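Local structure of C-domain type II peptide synthetase (Streptomyces globisporus, 4ZNM) at residues W244-V249 with A423-Y428; V370-H375 with L411-I416. The protein is a free-standing condensation domain of the nonribosomal peptide synthetase type, with a fold related to the CoA-dependent acyltransferases. All blocks are in the same frame, centred on the assembly; numbering follows the deposited sequence.

Interaction 1: W244-V249 with A423-Y428; sequences WQRFAV and AGSLGY
Two glycines of 423-428 lie under aromatic rings of the antiparallel strand 244-249. G427 CA sits over one face of the W244 indole, 3.8 Å from the centroid of its six-membered ring, and on the other side of the sheet G424 CA lies 3.6 Å from the centroid of the F247 ring; both are CH-pi contacts. F247 reaches over its partner because its CG stands between the backbone N and the carbonyl carbon (chi1 65°). Having no side chain, each glycine lets the ring settle directly on its CA.

The R246 guanidinium carries W244 CB over one face and takes S425 OG at its edge, where NH1 donates to OG at 3.2 Å; its NH2 forms a salt bridge with E125. Extended beyond CG, Q245 sends NE2 to Y428 OH (2.9 Å), amide and ring planes 84° apart. D435 holds both ends of this bond: its side chain is hydrogen-bonded to Y428 OH and its carbonyl O to Q245 NE2; the hydroxyl also accepts from a water. Q245 and F247 form antiparallel hydrogen-bonded pairs with L426 and G424.

Helix 435-454 packs on Q245, F247 and Y428, helix 110-125 meets W244 and R246, and strand 410-416 flanks 423-428.

Interaction 2: V370-H375 with L411-I416; sequences VFQAVH and LWSIHI
A parallel strand pair in the mixed sheet of the condensation domain joins 370-375 to 411-416, with backbone bonds from V370 as far as V374. W412 N donates to V370 O at 2.8 Å, almost straight at 176°, and Q372 then uses both its N-H and its carbonyl, bonding W412 O and I414 N. V374 N closes the series on I414 O, approaching from above the carbonyl plane. A water that donates to V374 O and accepts from I416 N bridges the two segments where they begin to part.

The side chains alternate between two faces. On one, F371 leans toward W412: its CG is anti to the backbone N (chi1 -166°), which lays the CD2-CE2 side of the ring over one indole face, CD2 lying 3.6 Å from W412 CG. The planes are 35° apart, an oblique meeting rather than a stack. V370 O lies at the indole edge, near its plane, and F371 CZ reaches I414 CG1 at 4.1 Å. F371, W412 and I414 are buried here, which suits large apolar side chains. The other face is more mixed: L411 CD1 packs on V370 CB at 3.7 Å, while Q372 OE1 lies 3.9 Å from both methyls of L411. The short side chain of S413 lies against V374, whose CG2 comes 3.3 Å from S413 OG.

Y276 of helix 268-284 stacks on F371 and meets W412 edge-to-face, and F441 and Y445 of helix 435-454 also pack on W412. Strand 288-295 touches V370 and Q372, while strand 422-429 flanks 411-416.

Overall arrangement
Of the four strands concerned, 242-249 comes first from the N terminus, and the chain travels through 173 residues, including helices 251-264 and 268-284, before 423-428 returns to close the long loop of interaction 1. Interaction 2 is nested inside it: 370-375 and 411-416 are separated by 35 residues that contain no helix. Strands 410-416 and 422-429 follow each other in the chain and are antiparallel neighbours, so the two contacts share one mixed sheet, their centres about 9 Å apart. Between them A423 O and H415 N, like G427 N and L411 O, are probably hydrogen-bonded, while L426 packs on W412 and F247 on I414. Together they order four strands as 366-373, 410-416, 422-429 and 242-249.

Interaction 1: W244-V249 with A423-Y428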
ATOM      1  N   TRP A 244       3.738 -10.975   7.117  1.00 19.90           N
ATOM      2  CA  TRP A 244       4.543  -9.893   6.615  1.00 19.87           C
ATOM      3  C   TRP A 244       5.940 -10.010   7.200  1.00 21.24           C
ATOM      4  O   TRP A 244       6.100 -10.256   8.411  1.00 25.14           O
ATOM      5  CB  TRP A 244       3.933  -8.544   6.981  1.00 24.96           C
ATOM      6  CG  TRP A 244       2.620  -8.285   6.343  1.00 19.40           C
ATOM      7  CD1 TRP A 244       1.375  -8.644   6.809  1.00 20.68           C
ATOM      8  CD2 TRP A 244       2.396  -7.606   5.098  1.00 19.41           C
ATOM      9  NE1 TRP A 244       0.406  -8.209   5.932  1.00 19.05           N
ATOM     10  CE2 TRP A 244       1.006  -7.585   4.878  1.00 18.90           C
ATOM     11  CE3 TRP A 244       3.239  -7.022   4.150  1.00 20.20           C
ATOM     12  CZ2 TRP A 244       0.456  -6.991   3.777  1.00 23.89           C
ATOM     13  CZ3 TRP A 244       2.678  -6.445   3.057  1.00 25.04           C
ATOM     14  CH2 TRP A 244       1.300  -6.433   2.872  1.00 23.93           C
ATOM     15  N   GLN A 245       6.949  -9.879   6.337  1.00 28.11           N
ATOM     16  CA  GLN A 245       8.343  -9.774   6.779  1.00 21.65           C
ATOM     17  C   GLN A 245       8.830  -8.379   6.453  1.00 25.20           C
ATOM     18  O   GLN A 245       8.654  -7.896   5.338  1.00 25.06           O
ATOM     19  CB  GLN A 245       9.215 -10.845   6.119  1.00 24.66           C
ATOM     20  CG  GLN A 245       8.885 -12.249   6.682  1.00 27.43           C
ATOM     21  CD  GLN A 245       9.741 -13.360   6.113  1.00 30.44           C
ATOM     22  OE1 GLN A 245      10.919 -13.155   5.789  1.00 34.07           O
ATOM     23  NE2 GLN A 245       9.146 -14.560   5.980  1.00 26.10           N
ATOM     24  N   ARG A 246       9.436  -7.732   7.440  1.00 23.90           N
ATOM     25  CA  ARG A 246       9.832  -6.325   7.323  1.00 24.01           C
ATOM     26  C   ARG A 246      11.300  -6.263   7.040  1.00 26.30           C
ATOM     27  O   ARG A 246      12.034  -7.107   7.509  1.00 30.34           O
ATOM     28  CB  ARG A 246       9.559  -5.564   8.606  1.00 33.45           C
ATOM     29  CG  ARG A 246       8.300  -5.953   9.279  1.00 36.12           C
ATOM     30  CD  ARG A 246       7.110  -5.322   8.633  1.00 39.32           C
ATOM     31  NE  ARG A 246       5.939  -5.680   9.421  1.00 46.49           N
ATOM     32  CZ  ARG A 246       4.691  -5.526   9.014  1.00 36.67           C
ATOM     33  NH1 ARG A 246       4.440  -5.023   7.816  1.00 35.38           N
ATOM     34  NH2 ARG A 246       3.712  -5.894   9.810  1.00 41.51           N
ATOM     35  N   PHE A 247      11.728  -5.287   6.266  1.00 31.06           N
ATOM     36  CA  PHE A 247      13.149  -5.103   6.017  1.00 31.00           C
ATOM     37  C   PHE A 247      13.440  -3.634   5.769  1.00 31.64           C
ATOM     38  O   PHE A 247      12.526  -2.816   5.600  1.00 27.76           O
ATOM     39  CB  PHE A 247      13.613  -5.951   4.831  1.00 32.36           C
ATOM     40  CG  PHE A 247      13.003  -5.556   3.533  1.00 31.44           C
ATOM     41  CD1 PHE A 247      11.798  -6.091   3.141  1.00 28.41           C
ATOM     42  CD2 PHE A 247      13.640  -4.656   2.691  1.00 31.95           C
ATOM     43  CE1 PHE A 247      11.218  -5.741   1.926  1.00 31.97           C
ATOM     44  CE2 PHE A 247      13.067  -4.314   1.453  1.00 33.17           C
ATOM     45  CZ  PHE A 247      11.855  -4.853   1.087  1.00 31.25           C
ATOM     46  N   ALA A 248      14.723  -3.308   5.769  1.00 39.68           N
ATOM     47  CA  ALA A 248      15.180  -1.934   5.579  1.00 45.06           C
ATOM     48  C   ALA A 248      16.412  -1.968   4.716  1.00 45.21           C
ATOM     49  O   ALA A 248      17.260  -2.860   4.852  1.00 51.59           O
ATOM     50  CB  ALA A 248      15.475  -1.293   6.863  1.00 41.30           C
ATOM     51  N   VAL A 249      16.505  -1.024   3.797  1.00 34.51           N
ATOM     52  CA  VAL A 249      17.693  -0.966   2.995  1.00 42.90           C
ATOM     53  C   VAL A 249      18.677  -0.115   3.777  1.00 53.63           C
ATOM     54  O   VAL A 249      18.482   1.089   3.953  1.00 38.98           O
ATOM     55  CB  VAL A 249      17.407  -0.458   1.602  1.00 38.94           C
ATOM     56  CG1 VAL A 249      18.665  -0.524   0.755  1.00 41.89           C
ATOM     57  CG2 VAL A 249      16.363  -1.319   0.981  1.00 36.00           C
ATOM     58  N   ALA A 423      12.310   1.553   3.653  1.00 29.38           N
ATOM     59  CA  ALA A 423      11.708   0.560   4.525  1.00 29.04           C
ATOM     60  C   ALA A 423      10.767  -0.299   3.691  1.00 30.70           C
ATOM     61  O   ALA A 423       9.957   0.218   2.919  1.00 32.48           O
ATOM     62  CB  ALA A 423      10.960   1.218   5.657  1.00 28.74           C
ATOM     63  N   GLY A 424      10.872  -1.609   3.842  1.00 31.46           N
ATOM     64  CA  GLY A 424      10.081  -2.506   3.024  1.00 25.20           C
ATOM     65  C   GLY A 424       9.306  -3.548   3.800  1.00 23.90           C
ATOM     66  O   GLY A 424       9.635  -3.872   4.950  1.00 24.18           O
ATOM     67  N   SER A 425       8.295  -4.088   3.126  1.00 23.76           N
ATOM     68  CA  SER A 425       7.521  -5.226   3.593  1.00 24.49           C
ATOM     69  C   SER A 425       7.297  -6.218   2.466  1.00 29.55           C
ATOM     70  O   SER A 425       7.092  -5.835   1.301  1.00 29.84           O
ATOM     71  CB  SER A 425       6.177  -4.772   4.133  1.00 30.19           C
ATOM     72  OG  SER A 425       6.342  -4.149   5.400  1.00 37.50           O
ATOM     73  N   LEU A 426       7.398  -7.487   2.828  1.00 25.51           N
ATOM     74  CA  LEU A 426       7.097  -8.583   1.945  1.00 21.39           C
ATOM     75  C   LEU A 426       5.971  -9.353   2.595  1.00 19.91           C
ATOM     76  O   LEU A 426       6.147  -9.915   3.687  1.00 20.36           O
ATOM     77  CB  LEU A 426       8.309  -9.484   1.741  1.00 20.62           C
ATOM     78  CG  LEU A 426       8.064 -10.746   0.906  1.00 20.56           C
ATOM     79  CD1 LEU A 426       7.453 -10.472  -0.473  1.00 25.38           C
ATOM     80  CD2 LEU A 426       9.389 -11.475   0.758  1.00 25.70           C
ATOM     81  N   GLY A 427       4.807  -9.331   1.948  1.00 20.22           N
ATOM     82  CA  GLY A 427       3.637  -9.995   2.486  1.00 22.34           C
ATOM     83  C   GLY A 427       3.252 -11.175   1.606  1.00 21.48           C
ATOM     84  O   GLY A 427       3.402 -11.137   0.377  1.00 21.12           O
ATOM     85  N   TYR A 428       2.702 -12.209   2.233  1.00 18.70           N
ATOM     86  CA  TYR A 428       2.343 -13.409   1.513  1.00 19.65           C
ATOM     87  C   TYR A 428       1.257 -14.125   2.308  1.00 23.14           C
ATOM     88  O   TYR A 428       1.085 -13.903   3.515  1.00 19.17           O
ATOM     89  CB  TYR A 428       3.557 -14.302   1.336  1.00 19.28           C
ATOM     90  CG  TYR A 428       4.257 -14.536   2.636  1.00 20.54           C
ATOM     91  CD1 TYR A 428       5.134 -13.587   3.130  1.00 21.88           C
ATOM     92  CD2 TYR A 428       4.049 -15.686   3.387  1.00 20.26           C
ATOM     93  CE1 TYR A 428       5.789 -13.773   4.367  1.00 20.30           C
ATOM     94  CE2 TYR A 428       4.714 -15.886   4.617  1.00 22.14           C
ATOM     95  CZ  TYR A 428       5.596 -14.915   5.091  1.00 22.30           C
ATOM     96  OH  TYR A 428       6.274 -15.050   6.314  1.00 22.22           O
TER
HETATM   97  O   HOH W   1       6.324 -13.593   8.874  1.00 40.39           O

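Interaction 2: V370-H375 with L411-I416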
ATOM      1  N   VAL A 370       3.156  -8.655  -6.762  1.00 22.07           N
ATOM      2  CA  VAL A 370       3.105  -7.241  -7.062  1.00 21.77           C
ATOM      3  C   VAL A 370       4.314  -6.557  -6.408  1.00 21.60           C
ATOM      4  O   VAL A 370       4.668  -6.865  -5.274  1.00 23.42           O
ATOM      5  CB  VAL A 370       1.803  -6.610  -6.517  1.00 22.02           C
ATOM      6  CG1 VAL A 370       1.733  -5.152  -6.847  1.00 26.78           C
ATOM      7  CG2 VAL A 370       0.567  -7.303  -7.077  1.00 22.59           C
ATOM      8  N   PHE A 371       4.887  -5.583  -7.085  1.00 21.67           N
ATOM      9  CA  PHE A 371       6.024  -4.847  -6.547  1.00 22.62           C
ATOM     10  C   PHE A 371       5.681  -3.366  -6.600  1.00 21.46           C
ATOM     11  O   PHE A 371       5.584  -2.798  -7.675  1.00 23.10           O
ATOM     12  CB  PHE A 371       7.281  -5.174  -7.341  1.00 21.67           C
ATOM     13  CG  PHE A 371       8.579  -4.732  -6.678  1.00 22.54           C
ATOM     14  CD1 PHE A 371       9.039  -3.441  -6.809  1.00 22.82           C
ATOM     15  CD2 PHE A 371       9.341  -5.635  -5.964  1.00 24.11           C
ATOM     16  CE1 PHE A 371      10.233  -3.039  -6.200  1.00 26.76           C
ATOM     17  CE2 PHE A 371      10.538  -5.252  -5.355  1.00 23.84           C
ATOM     18  CZ  PHE A 371      10.983  -3.948  -5.479  1.00 22.21           C
ATOM     19  N   GLN A 372       5.458  -2.757  -5.437  1.00 22.48           N
ATOM     20  CA  GLN A 372       4.957  -1.386  -5.384  1.00 30.28           C
ATOM     21  C   GLN A 372       5.787  -0.460  -4.541  1.00 29.28           C
ATOM     22  O   GLN A 372       6.347  -0.852  -3.539  1.00 29.68           O
ATOM     23  CB  GLN A 372       3.515  -1.342  -4.843  1.00 30.89           C
ATOM     24  CG  GLN A 372       3.317  -1.230  -3.358  1.00 45.33           C
ATOM     25  CD  GLN A 372       1.876  -0.905  -2.999  1.00 54.96           C
ATOM     26  OE1 GLN A 372       1.208  -1.695  -2.356  1.00 62.75           O
ATOM     27  NE2 GLN A 372       1.399   0.270  -3.404  1.00 60.59           N
ATOM     28  N   ALA A 373       5.780   0.798  -4.942  1.00 32.57           N
ATOM     29  CA  ALA A 373       6.250   1.882  -4.103  1.00 30.59           C
ATOM     30  C   ALA A 373       5.038   2.471  -3.404  1.00 27.85           C
ATOM     31  O   ALA A 373       4.020   2.727  -4.010  1.00 27.77           O
ATOM     32  CB  ALA A 373       6.985   2.948  -4.945  1.00 31.63           C
ATOM     33  N   VAL A 374       5.154   2.673  -2.109  1.00 29.17           N
ATOM     34  CA  VAL A 374       4.141   3.373  -1.355  1.00 30.54           C
ATOM     35  C   VAL A 374       4.058   4.805  -1.842  1.00 30.40           C
ATOM     36  O   VAL A 374       5.067   5.498  -1.947  1.00 28.24           O
ATOM     37  CB  VAL A 374       4.458   3.341   0.155  1.00 36.50           C
ATOM     38  CG1 VAL A 374       3.442   4.151   0.927  1.00 45.68           C
ATOM     39  CG2 VAL A 374       4.451   1.937   0.657  1.00 35.34           C
ATOM     40  N   HIS A 375       2.842   5.248  -2.117  1.00 26.21           N
ATOM     41  CA  HIS A 375       2.604   6.600  -2.588  1.00 32.04           C
ATOM     42  C   HIS A 375       1.999   7.437  -1.466  1.00 30.27           C
ATOM     43  O   HIS A 375       0.880   7.204  -1.005  1.00 31.35           O
ATOM     44  CB  HIS A 375       1.686   6.580  -3.811  1.00 32.89           C
ATOM     45  CG  HIS A 375       1.323   7.941  -4.304  1.00 62.67           C
ATOM     46  ND1 HIS A 375       2.152   8.695  -5.110  1.00 72.31           N
ATOM     47  CD2 HIS A 375       0.214   8.691  -4.099  1.00 78.46           C
ATOM     48  CE1 HIS A 375       1.570   9.852  -5.375  1.00 78.98           C
ATOM     49  NE2 HIS A 375       0.394   9.875  -4.773  1.00 79.99           N
ATOM     50  N   LEU A 411       2.979  -9.545  -2.069  1.00 20.75           N
ATOM     51  CA  LEU A 411       3.098  -8.122  -2.246  1.00 18.30           C
ATOM     52  C   LEU A 411       4.412  -7.594  -1.655  1.00 24.32           C
ATOM     53  O   LEU A 411       4.711  -7.805  -0.475  1.00 19.26           O
ATOM     54  CB  LEU A 411       1.924  -7.413  -1.620  1.00 18.88           C
ATOM     55  CG  LEU A 411       1.972  -5.897  -1.624  1.00 25.49           C
ATOM     56  CD1 LEU A 411       1.943  -5.434  -3.030  1.00 21.42           C
ATOM     57  CD2 LEU A 411       0.794  -5.327  -0.872  1.00 28.86           C
ATOM     58  N   TRP A 412       5.189  -6.918  -2.497  1.00 21.64           N
ATOM     59  CA  TRP A 412       6.345  -6.147  -2.027  1.00 19.29           C
ATOM     60  C   TRP A 412       5.934  -4.703  -1.952  1.00 23.96           C
ATOM     61  O   TRP A 412       5.441  -4.146  -2.920  1.00 22.72           O
ATOM     62  CB  TRP A 412       7.540  -6.266  -2.957  1.00 20.42           C
ATOM     63  CG  TRP A 412       8.052  -7.604  -3.208  1.00 21.88           C
ATOM     64  CD1 TRP A 412       7.472  -8.562  -3.961  1.00 21.45           C
ATOM     65  CD2 TRP A 412       9.301  -8.138  -2.764  1.00 20.05           C
ATOM     66  NE1 TRP A 412       8.268  -9.675  -3.995  1.00 20.75           N
ATOM     67  CE2 TRP A 412       9.398  -9.434  -3.269  1.00 24.20           C
ATOM     68  CE3 TRP A 412      10.347  -7.633  -1.985  1.00 24.41           C
ATOM     69  CZ2 TRP A 412      10.506 -10.255  -3.015  1.00 29.48           C
ATOM     70  CZ3 TRP A 412      11.427  -8.439  -1.732  1.00 26.02           C
ATOM     71  CH2 TRP A 412      11.506  -9.728  -2.253  1.00 24.81           C
ATOM     72  N   SER A 413       6.152  -4.088  -0.801  1.00 29.80           N
ATOM     73  CA  SER A 413       5.734  -2.716  -0.538  1.00 32.45           C
ATOM     74  C   SER A 413       6.945  -1.929  -0.015  1.00 32.75           C
ATOM     75  O   SER A 413       7.404  -2.190   1.094  1.00 29.42           O
ATOM     76  CB  SER A 413       4.585  -2.708   0.478  1.00 38.36           C
ATOM     77  OG  SER A 413       4.127  -1.391   0.757  1.00 45.42           O
ATOM     78  N   ILE A 414       7.457  -1.002  -0.828  1.00 29.26           N
ATOM     79  CA  ILE A 414       8.667  -0.249  -0.521  1.00 29.37           C
ATOM     80  C   ILE A 414       8.334   1.206  -0.213  1.00 29.98           C
ATOM     81  O   ILE A 414       7.795   1.891  -1.087  1.00 25.71           O
ATOM     82  CB  ILE A 414       9.657  -0.256  -1.692  1.00 39.48           C
ATOM     83  CG1 ILE A 414       9.850  -1.666  -2.263  1.00 47.79           C
ATOM     84  CG2 ILE A 414      10.974   0.354  -1.269  1.00 41.90           C
ATOM     85  CD1 ILE A 414      10.494  -2.611  -1.343  1.00 52.86           C
ATOM     86  N   HIS A 415       8.692   1.709   0.976  1.00 25.37           N
ATOM     87  CA  HIS A 415       8.648   3.149   1.210  1.00 25.01           C
ATOM     88  C   HIS A 415      10.024   3.755   0.981  1.00 25.54           C
ATOM     89  O   HIS A 415      10.997   3.346   1.592  1.00 24.27           O
ATOM     90  CB  HIS A 415       8.163   3.495   2.624  1.00 35.20           C
ATOM     91  CG  HIS A 415       8.205   4.959   2.915  1.00 50.90           C
ATOM     92  ND1 HIS A 415       9.118   5.522   3.785  1.00 49.67           N
ATOM     93  CD2 HIS A 415       7.478   5.985   2.415  1.00 60.93           C
ATOM     94  CE1 HIS A 415       8.937   6.829   3.821  1.00 55.45           C
ATOM     95  NE2 HIS A 415       7.948   7.137   2.998  1.00 55.66           N
ATOM     96  N   ILE A 416      10.084   4.755   0.111  1.00 27.12           N
ATOM     97  CA  ILE A 416      11.344   5.396  -0.248  1.00 29.98           C
ATOM     98  C   ILE A 416      11.372   6.780   0.386  1.00 32.59           C
ATOM     99  O   ILE A 416      10.617   7.668   0.023  1.00 32.84           O
ATOM    100  CB  ILE A 416      11.512   5.454  -1.764  1.00 35.35           C
ATOM    101  CG1 ILE A 416      11.611   4.028  -2.307  1.00 49.32           C
ATOM    102  CG2 ILE A 416      12.755   6.263  -2.142  1.00 34.59           C
ATOM    103  CD1 ILE A 416      11.223   3.901  -3.733  1.00 66.36           C
TER
HETATM  104  O   HOH W   2       7.724   5.372  -1.588  1.00 33.64           O